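Local coordinates for protein aldehyde dehydrogenase 12 (Zea mays, PDB 6D97) that probably oxidises L-glutamate gamma-semialdehyde to glutamate with NAD+, the last step of proline catabolism in plants, at residues E203-N217 with G513-S525. Residues are numbered along the deposited sequence; the frame is centred on the assembly and turned at random.
Sequences EIPLLQLMGALYMGN and GIGTPEAIKLVWS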
ATOM      1  N   GLU A 203       4.256 -18.799  21.671  1.00 35.00           N
ATOM      2  CA  GLU A 203       3.804 -17.712  20.805  1.00 34.47           C
ATOM      3  C   GLU A 203       4.973 -16.991  20.145  1.00 24.90           C
ATOM      4  O   GLU A 203       4.979 -16.789  18.925  1.00 23.84           O
ATOM      5  CB  GLU A 203       2.956 -16.728  21.611  1.00 34.74           C
ATOM      6  CG  GLU A 203       2.437 -15.547  20.817  1.00 36.20           C
ATOM      7  CD  GLU A 203       1.623 -14.599  21.677  1.00 47.97           C
ATOM      8  OE1 GLU A 203       1.097 -15.043  22.720  1.00 49.74           O
ATOM      9  OE2 GLU A 203       1.512 -13.410  21.318  1.00 55.71           O
ATOM     10  N   ILE A 204       5.964 -16.583  20.931  1.00 21.20           N
ATOM     11  CA  ILE A 204       7.077 -15.800  20.396  1.00 19.34           C
ATOM     12  C   ILE A 204       7.908 -16.643  19.430  1.00 23.52           C
ATOM     13  O   ILE A 204       8.087 -16.233  18.274  1.00 27.03           O
ATOM     14  CB  ILE A 204       7.947 -15.213  21.520  1.00 29.53           C
ATOM     15  CG1 ILE A 204       7.150 -14.209  22.353  1.00 24.52           C
ATOM     16  CG2 ILE A 204       9.195 -14.577  20.937  1.00 24.70           C
ATOM     17  CD1 ILE A 204       7.903 -13.702  23.560  1.00 27.17           C
ATOM     18  N   PRO A 205       8.431 -17.814  19.828  1.00 29.03           N
ATOM     19  CA  PRO A 205       9.260 -18.577  18.876  1.00 27.80           C
ATOM     20  C   PRO A 205       8.509 -19.050  17.641  1.00 29.40           C
ATOM     21  O   PRO A 205       9.070 -19.003  16.539  1.00 24.21           O
ATOM     22  CB  PRO A 205       9.775 -19.750  19.721  1.00 26.35           C
ATOM     23  CG  PRO A 205       8.859 -19.829  20.881  1.00 20.25           C
ATOM     24  CD  PRO A 205       8.417 -18.449  21.160  1.00 23.24           C
ATOM     25  N   LEU A 206       7.257 -19.498  17.781  1.00 23.94           N
ATOM     26  CA  LEU A 206       6.521 -19.988  16.615  1.00 18.67           C
ATOM     27  C   LEU A 206       6.294 -18.881  15.594  1.00 25.74           C
ATOM     28  O   LEU A 206       6.479 -19.091  14.389  1.00 23.16           O
ATOM     29  CB  LEU A 206       5.183 -20.596  17.038  1.00 21.63           C
ATOM     30  CG  LEU A 206       4.226 -20.943  15.891  1.00 22.98           C
ATOM     31  CD1 LEU A 206       4.793 -22.067  15.039  1.00 20.86           C
ATOM     32  CD2 LEU A 206       2.839 -21.303  16.403  1.00 21.86           C
ATOM     33  N   LEU A 207       5.897 -17.693  16.058  1.00 21.60           N
ATOM     34  CA  LEU A 207       5.550 -16.615  15.136  1.00 19.75           C
ATOM     35  C   LEU A 207       6.782 -16.076  14.417  1.00 23.85           C
ATOM     36  O   LEU A 207       6.709 -15.724  13.234  1.00 18.17           O
ATOM     37  CB  LEU A 207       4.828 -15.496  15.884  1.00 18.81           C
ATOM     38  CG  LEU A 207       3.298 -15.565  15.937  1.00 20.59           C
ATOM     39  CD1 LEU A 207       2.810 -16.884  16.510  1.00 21.23           C
ATOM     40  CD2 LEU A 207       2.729 -14.394  16.726  1.00 28.31           C
ATOM     41  N   GLN A 208       7.922 -16.002  15.109  1.00 24.20           N
ATOM     42  CA  GLN A 208       9.148 -15.573  14.442  1.00 16.87           C
ATOM     43  C   GLN A 208       9.710 -16.681  13.561  1.00 20.09           C
ATOM     44  O   GLN A 208      10.275 -16.407  12.495  1.00 17.03           O
ATOM     45  CB  GLN A 208      10.187 -15.117  15.471  1.00 17.13           C
ATOM     46  CG  GLN A 208       9.736 -13.969  16.369  1.00 28.62           C
ATOM     47  CD  GLN A 208       9.724 -12.620  15.664  1.00 31.52           C
ATOM     48  OE1 GLN A 208       9.907 -12.535  14.448  1.00 26.86           O
ATOM     49  NE2 GLN A 208       9.514 -11.555  16.433  1.00 25.25           N
ATOM     50  N   LEU A 209       9.568 -17.940  13.991  1.00 23.15           N
ATOM     51  CA  LEU A 209      10.024 -19.064  13.176  1.00 20.31           C
ATOM     52  C   LEU A 209       9.302 -19.099  11.837  1.00 23.56           C
ATOM     53  O   LEU A 209       9.936 -19.200  10.780  1.00 24.13           O
ATOM     54  CB  LEU A 209       9.818 -20.383  13.922  1.00 20.32           C
ATOM     55  CG  LEU A 209      10.032 -21.652  13.098  1.00 28.62           C
ATOM     56  CD1 LEU A 209      11.504 -21.790  12.745  1.00 27.95           C
ATOM     57  CD2 LEU A 209       9.537 -22.873  13.855  1.00 21.51           C
ATOM     58  N   MET A 210       7.966 -19.010  11.863  1.00 22.80           N
ATOM     59  CA  MET A 210       7.205 -19.044  10.617  1.00 27.59           C
ATOM     60  C   MET A 210       7.487 -17.814   9.768  1.00 23.16           C
ATOM     61  O   MET A 210       7.607 -17.921   8.543  1.00 21.01           O
ATOM     62  CB  MET A 210       5.708 -19.173  10.900  1.00 25.20           C
ATOM     63  CG  MET A 210       5.345 -20.414  11.706  1.00 30.00           C
ATOM     64  SD  MET A 210       5.972 -21.948  10.981  1.00 27.88           S
ATOM     65  CE  MET A 210       5.163 -21.937   9.381  1.00 27.13           C
ATOM     66  N   GLY A 211       7.596 -16.640  10.399  1.00 23.85           N
ATOM     67  CA  GLY A 211       7.931 -15.437   9.652  1.00 19.90           C
ATOM     68  C   GLY A 211       9.241 -15.568   8.904  1.00 24.90           C
ATOM     69  O   GLY A 211       9.335 -15.229   7.721  1.00 24.61           O
ATOM     70  N   ALA A 212      10.269 -16.085   9.581  1.00 20.44           N
ATOM     71  CA  ALA A 212      11.554 -16.302   8.926  1.00 22.39           C
ATOM     72  C   ALA A 212      11.412 -17.257   7.747  1.00 29.90           C
ATOM     73  O   ALA A 212      11.934 -16.996   6.656  1.00 26.76           O
ATOM     74  CB  ALA A 212      12.575 -16.834   9.931  1.00 28.43           C
ATOM     75  N   LEU A 213      10.697 -18.368   7.945  1.00 21.69           N
ATOM     76  CA  LEU A 213      10.530 -19.338   6.869  1.00 22.38           C
ATOM     77  C   LEU A 213       9.718 -18.761   5.718  1.00 27.81           C
ATOM     78  O   LEU A 213      10.034 -19.007   4.546  1.00 30.43           O
ATOM     79  CB  LEU A 213       9.868 -20.608   7.401  1.00 18.39           C
ATOM     80  CG  LEU A 213      10.740 -21.502   8.282  1.00 21.69           C
ATOM     81  CD1 LEU A 213       9.895 -22.573   8.965  1.00 19.73           C
ATOM     82  CD2 LEU A 213      11.842 -22.130   7.455  1.00 19.19           C
ATOM     83  N   TYR A 214       8.673 -17.987   6.031  1.00 16.80           N
ATOM     84  CA  TYR A 214       7.807 -17.437   4.989  1.00 28.64           C
ATOM     85  C   TYR A 214       8.602 -16.633   3.968  1.00 20.59           C
ATOM     86  O   TYR A 214       8.389 -16.769   2.757  1.00 20.46           O
ATOM     87  CB  TYR A 214       6.725 -16.548   5.604  1.00 16.06           C
ATOM     88  CG  TYR A 214       5.673 -17.252   6.431  1.00 24.82           C
ATOM     89  CD1 TYR A 214       5.396 -18.601   6.246  1.00 22.20           C
ATOM     90  CD2 TYR A 214       4.949 -16.556   7.395  1.00 20.81           C
ATOM     91  CE1 TYR A 214       4.429 -19.240   7.002  1.00 19.92           C
ATOM     92  CE2 TYR A 214       3.986 -17.183   8.158  1.00 16.16           C
ATOM     93  CZ  TYR A 214       3.725 -18.524   7.959  1.00 19.94           C
ATOM     94  OH  TYR A 214       2.760 -19.147   8.720  1.00 21.25           O
ATOM     95  N   MET A 215       9.515 -15.782   4.437  1.00 22.58           N
ATOM     96  CA  MET A 215      10.220 -14.876   3.540  1.00 16.12           C
ATOM     97  C   MET A 215      11.373 -15.543   2.805  1.00 27.76           C
ATOM     98  O   MET A 215      11.989 -14.901   1.946  1.00 24.04           O
ATOM     99  CB  MET A 215      10.738 -13.663   4.313  1.00 19.11           C
ATOM    100  CG  MET A 215       9.647 -12.900   5.047  1.00 27.49           C
ATOM    101  SD  MET A 215       8.211 -12.556   4.008  1.00 21.12           S
ATOM    102  CE  MET A 215       8.925 -11.471   2.775  1.00 26.49           C
ATOM    103  N   GLY A 216      11.680 -16.794   3.116  1.00 25.70           N
ATOM    104  CA  GLY A 216      12.704 -17.533   2.421  1.00 21.97           C
ATOM    105  C   GLY A 216      14.006 -17.749   3.174  1.00 33.23           C
ATOM    106  O   GLY A 216      15.006 -18.114   2.542  1.00 22.70           O
ATOM    107  N   ASN A 217      14.028 -17.537   4.484  1.00 29.18           N
ATOM    108  CA  ASN A 217      15.231 -17.753   5.271  1.00 19.70           C
ATOM    109  C   ASN A 217      15.306 -19.200   5.753  1.00 21.18           C
ATOM    110  O   ASN A 217      14.321 -19.944   5.727  1.00 26.30           O
ATOM    111  CB  ASN A 217      15.270 -16.805   6.471  1.00 27.13           C
ATOM    112  CG  ASN A 217      15.092 -15.351   6.075  1.00 19.89           C
ATOM    113  OD1 ASN A 217      16.028 -14.709   5.600  1.00 21.32           O
ATOM    114  ND2 ASN A 217      13.889 -14.825   6.272  1.00 24.34           N
ATOM    115  N   GLY A 513       9.234  -6.366  15.273  1.00 36.13           N
ATOM    116  CA  GLY A 513       7.828  -6.619  15.466  1.00 21.73           C
ATOM    117  C   GLY A 513       7.574  -8.114  15.411  1.00 27.02           C
ATOM    118  O   GLY A 513       8.481  -8.915  15.168  1.00 23.74           O
ATOM    119  N   ILE A 514       6.318  -8.479  15.650  1.00 24.82           N
ATOM    120  CA  ILE A 514       5.922  -9.879  15.621  1.00 15.58           C
ATOM    121  C   ILE A 514       4.452  -9.956  15.241  1.00 21.47           C
ATOM    122  O   ILE A 514       3.663  -9.065  15.566  1.00 21.73           O
ATOM    123  CB  ILE A 514       6.204 -10.562  16.982  1.00 22.48           C
ATOM    124  CG1 ILE A 514       5.989 -12.073  16.891  1.00 31.63           C
ATOM    125  CG2 ILE A 514       5.334  -9.960  18.082  1.00 20.33           C
ATOM    126  CD1 ILE A 514       6.443 -12.822  18.134  1.00 24.05           C
ATOM    127  N   GLY A 515       4.093 -11.016  14.518  1.00 23.36           N
ATOM    128  CA  GLY A 515       2.698 -11.303  14.247  1.00 29.99           C
ATOM    129  C   GLY A 515       2.147 -10.877  12.898  1.00 28.12           C
ATOM    130  O   GLY A 515       1.664 -11.716  12.129  1.00 31.36           O
ATOM    131  N   THR A 516       2.205  -9.580  12.603  1.00 29.19           N
ATOM    132  CA  THR A 516       1.523  -9.011  11.449  1.00 29.10           C
ATOM    133  C   THR A 516       2.335  -9.201  10.171  1.00 31.20           C
ATOM    134  O   THR A 516       3.536  -9.482  10.220  1.00 21.91           O
ATOM    135  CB  THR A 516       1.255  -7.521  11.674  1.00 21.35           C
ATOM    136  OG1 THR A 516       2.492  -6.813  11.827  1.00 19.67           O
ATOM    137  CG2 THR A 516       0.408  -7.318  12.902  1.00 20.14           C
ATOM    138  N   PRO A 517       1.691  -9.068   9.004  1.00 34.85           N
ATOM    139  CA  PRO A 517       2.456  -9.113   7.747  1.00 32.32           C
ATOM    140  C   PRO A 517       3.573  -8.089   7.691  1.00 30.62           C
ATOM    141  O   PRO A 517       4.658  -8.395   7.183  1.00 26.48           O
ATOM    142  CB  PRO A 517       1.387  -8.845   6.681  1.00 35.69           C
ATOM    143  CG  PRO A 517       0.107  -9.319   7.308  1.00 34.36           C
ATOM    144  CD  PRO A 517       0.235  -9.042   8.776  1.00 26.21           C
ATOM    145  N   GLU A 518       3.335  -6.877   8.202  1.00 25.78           N
ATOM    146  CA  GLU A 518       4.383  -5.862   8.220  1.00 25.28           C
ATOM    147  C   GLU A 518       5.541  -6.284   9.110  1.00 26.07           C
ATOM    148  O   GLU A 518       6.709  -6.123   8.734  1.00 20.27           O
ATOM    149  CB  GLU A 518       3.817  -4.521   8.685  1.00 26.91           C
ATOM    150  CG  GLU A 518       2.769  -3.943   7.752  1.00 34.61           C
ATOM    151  CD  GLU A 518       1.405  -4.575   7.953  1.00 38.90           C
ATOM    152  OE1 GLU A 518       1.196  -5.201   9.015  1.00 41.98           O
ATOM    153  OE2 GLU A 518       0.549  -4.453   7.051  1.00 44.02           O
ATOM    154  N   ALA A 519       5.235  -6.824  10.293  1.00 26.41           N
ATOM    155  CA  ALA A 519       6.282  -7.276  11.204  1.00 24.91           C
ATOM    156  C   ALA A 519       7.137  -8.360  10.564  1.00 24.25           C
ATOM    157  O   ALA A 519       8.367  -8.344  10.684  1.00 22.00           O
ATOM    158  CB  ALA A 519       5.657  -7.782  12.502  1.00 21.99           C
ATOM    159  N   ILE A 520       6.502  -9.305   9.872  1.00 31.44           N
ATOM    160  CA  ILE A 520       7.247 -10.378   9.220  1.00 27.45           C
ATOM    161  C   ILE A 520       8.147  -9.814   8.129  1.00 26.61           C
ATOM    162  O   ILE A 520       9.323 -10.181   8.019  1.00 26.72           O
ATOM    163  CB  ILE A 520       6.278 -11.431   8.661  1.00 20.20           C
ATOM    164  CG1 ILE A 520       5.559 -12.133   9.810  1.00 18.75           C
ATOM    165  CG2 ILE A 520       7.027 -12.425   7.788  1.00 17.26           C
ATOM    166  CD1 ILE A 520       4.480 -13.091   9.342  1.00 22.99           C
ATOM    167  N   LYS A 521       7.610  -8.906   7.310  1.00 27.13           N
ATOM    168  CA  LYS A 521       8.391  -8.355   6.207  1.00 29.27           C
ATOM    169  C   LYS A 521       9.536  -7.485   6.710  1.00 28.47           C
ATOM    170  O   LYS A 521      10.642  -7.535   6.161  1.00 26.00           O
ATOM    171  CB  LYS A 521       7.485  -7.567   5.263  1.00 21.86           C
ATOM    172  CG  LYS A 521       6.529  -8.427   4.453  1.00 27.79           C
ATOM    173  CD  LYS A 521       5.666  -7.577   3.528  1.00 26.97           C
ATOM    174  CE  LYS A 521       4.269  -7.370   4.083  1.00 44.16           C
ATOM    175  NZ  LYS A 521       3.554  -6.238   3.419  1.00 55.08           N
ATOM    176  N   LEU A 522       9.298  -6.686   7.755  1.00 19.49           N
ATOM    177  CA  LEU A 522      10.364  -5.843   8.294  1.00 26.67           C
ATOM    178  C   LEU A 522      11.483  -6.685   8.894  1.00 22.86           C
ATOM    179  O   LEU A 522      12.669  -6.421   8.660  1.00 36.49           O
ATOM    180  CB  LEU A 522       9.796  -4.890   9.347  1.00 27.49           C
ATOM    181  CG  LEU A 522      10.829  -4.282  10.299  1.00 36.52           C
ATOM    182  CD1 LEU A 522      11.572  -3.148   9.603  1.00 38.90           C
ATOM    183  CD2 LEU A 522      10.185  -3.810  11.592  1.00 31.29           C
ATOM    184  N   VAL A 523      11.124  -7.714   9.656  1.00 24.74           N
ATOM    185  CA  VAL A 523      12.116  -8.455  10.424  1.00 22.52           C
ATOM    186  C   VAL A 523      12.866  -9.452   9.549  1.00 22.26           C
ATOM    187  O   VAL A 523      14.073  -9.653   9.719  1.00 31.05           O
ATOM    188  CB  VAL A 523      11.432  -9.145  11.620  1.00 30.43           C
ATOM    189  CG1 VAL A 523      12.375 -10.118  12.289  1.00 16.18           C
ATOM    190  CG2 VAL A 523      10.958  -8.105  12.625  1.00 25.53           C
ATOM    191  N   TRP A 524      12.179 -10.084   8.597  1.00 20.72           N
ATOM    192  CA  TRP A 524      12.702 -11.272   7.935  1.00 24.14           C
ATOM    193  C   TRP A 524      12.987 -11.084   6.453  1.00 23.98           C
ATOM    194  O   TRP A 524      13.251 -12.069   5.754  1.00 26.82           O
ATOM    195  CB  TRP A 524      11.743 -12.441   8.145  1.00 15.97           C
ATOM    196  CG  TRP A 524      11.738 -12.870   9.567  1.00 24.08           C
ATOM    197  CD1 TRP A 524      10.672 -12.893  10.423  1.00 21.15           C
ATOM    198  CD2 TRP A 524      12.873 -13.301  10.322  1.00 30.17           C
ATOM    199  NE1 TRP A 524      11.076 -13.332  11.662  1.00 24.20           N
ATOM    200  CE2 TRP A 524      12.422 -13.590  11.626  1.00 23.90           C
ATOM    201  CE3 TRP A 524      14.230 -13.482  10.019  1.00 22.04           C
ATOM    202  CZ2 TRP A 524      13.277 -14.046  12.624  1.00 28.00           C
ATOM    203  CZ3 TRP A 524      15.075 -13.933  11.008  1.00 22.07           C
ATOM    204  CH2 TRP A 524      14.595 -14.213  12.297  1.00 22.41           C
ATOM    205  N   SER A 525      12.955  -9.853   5.955  1.00 18.40           N
ATOM    206  CA  SER A 525      13.368  -9.596   4.586  1.00 19.59           C
ATOM    207  C   SER A 525      13.978  -8.206   4.510  1.00 19.79           C
ATOM    208  O   SER A 525      13.845  -7.387   5.425  1.00 21.30           O
ATOM    209  CB  SER A 525      12.200  -9.736   3.603  1.00 20.26           C
ATOM    210  OG  SER A 525      11.245  -8.706   3.784  1.00 21.94           O
TER
HETATM  211  O   HOH W   1       6.046 -12.742  13.362  1.00 26.66           O
HETATM  212  O   HOH W   2       8.274 -11.278  12.508  1.00 25.96           O
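Helix 203-214 and the short helix 517-524 cross at -67° with their axes 9.1 Å apart, Gly211 facing Ile520 at the crossing. The first follows strand 191-196 and leads to strand 218-223, making it the crossover helix of a beta-alpha-beta unit in the Rossmann-type NAD-binding domain of an aldehyde dehydrogenase; the second comes from near the C-terminus. Glycine suits position 211 because a beta carbon there would clash with Trp524 CD1. The indole of Trp524 therefore lies flat on the helix, with Ala212 CB 3.6 Å from the centroid of its six-membered ring in a CH-pi contact, while Val523 CG1 lies over the opposite face, toward the rim. Gln208, bent at its second torsion, turns its amide 72° from the indole plane and bridges two parts of 513-525: OE1 accepts from Trp524 NE1 at 3.1 Å, in the carbonyl plane, and NE2 donates to Gly513 O. A water also donates to OE1, so two donors fix this buried oxygen. A leucine in place of Trp524 would probably leave Gln208 OE1 with the water but without the indole N-H, and open a gap over Ala212. Ile514, CG1 anti to its backbone N, extends across Leu207, its CG1 3.8 Å from Leu207 CB. Gly515, whose positive phi favours glycine, sends its N to a second water, which bonds weakly to Leu207 O. Past the crossing, Met215 folds its flexible thioether chain against Ile520 CG2 and Ser525. A Schellman motif at Gly216 ends the helix and brings round Asn217, whose OD1 accepts from Tyr189 N and Gly190 N. Its ND2 bridges the two segments, donating to Ala212 O and, at 2.9 Å and a nearly straight 173°, to a lone pair of Trp524 O.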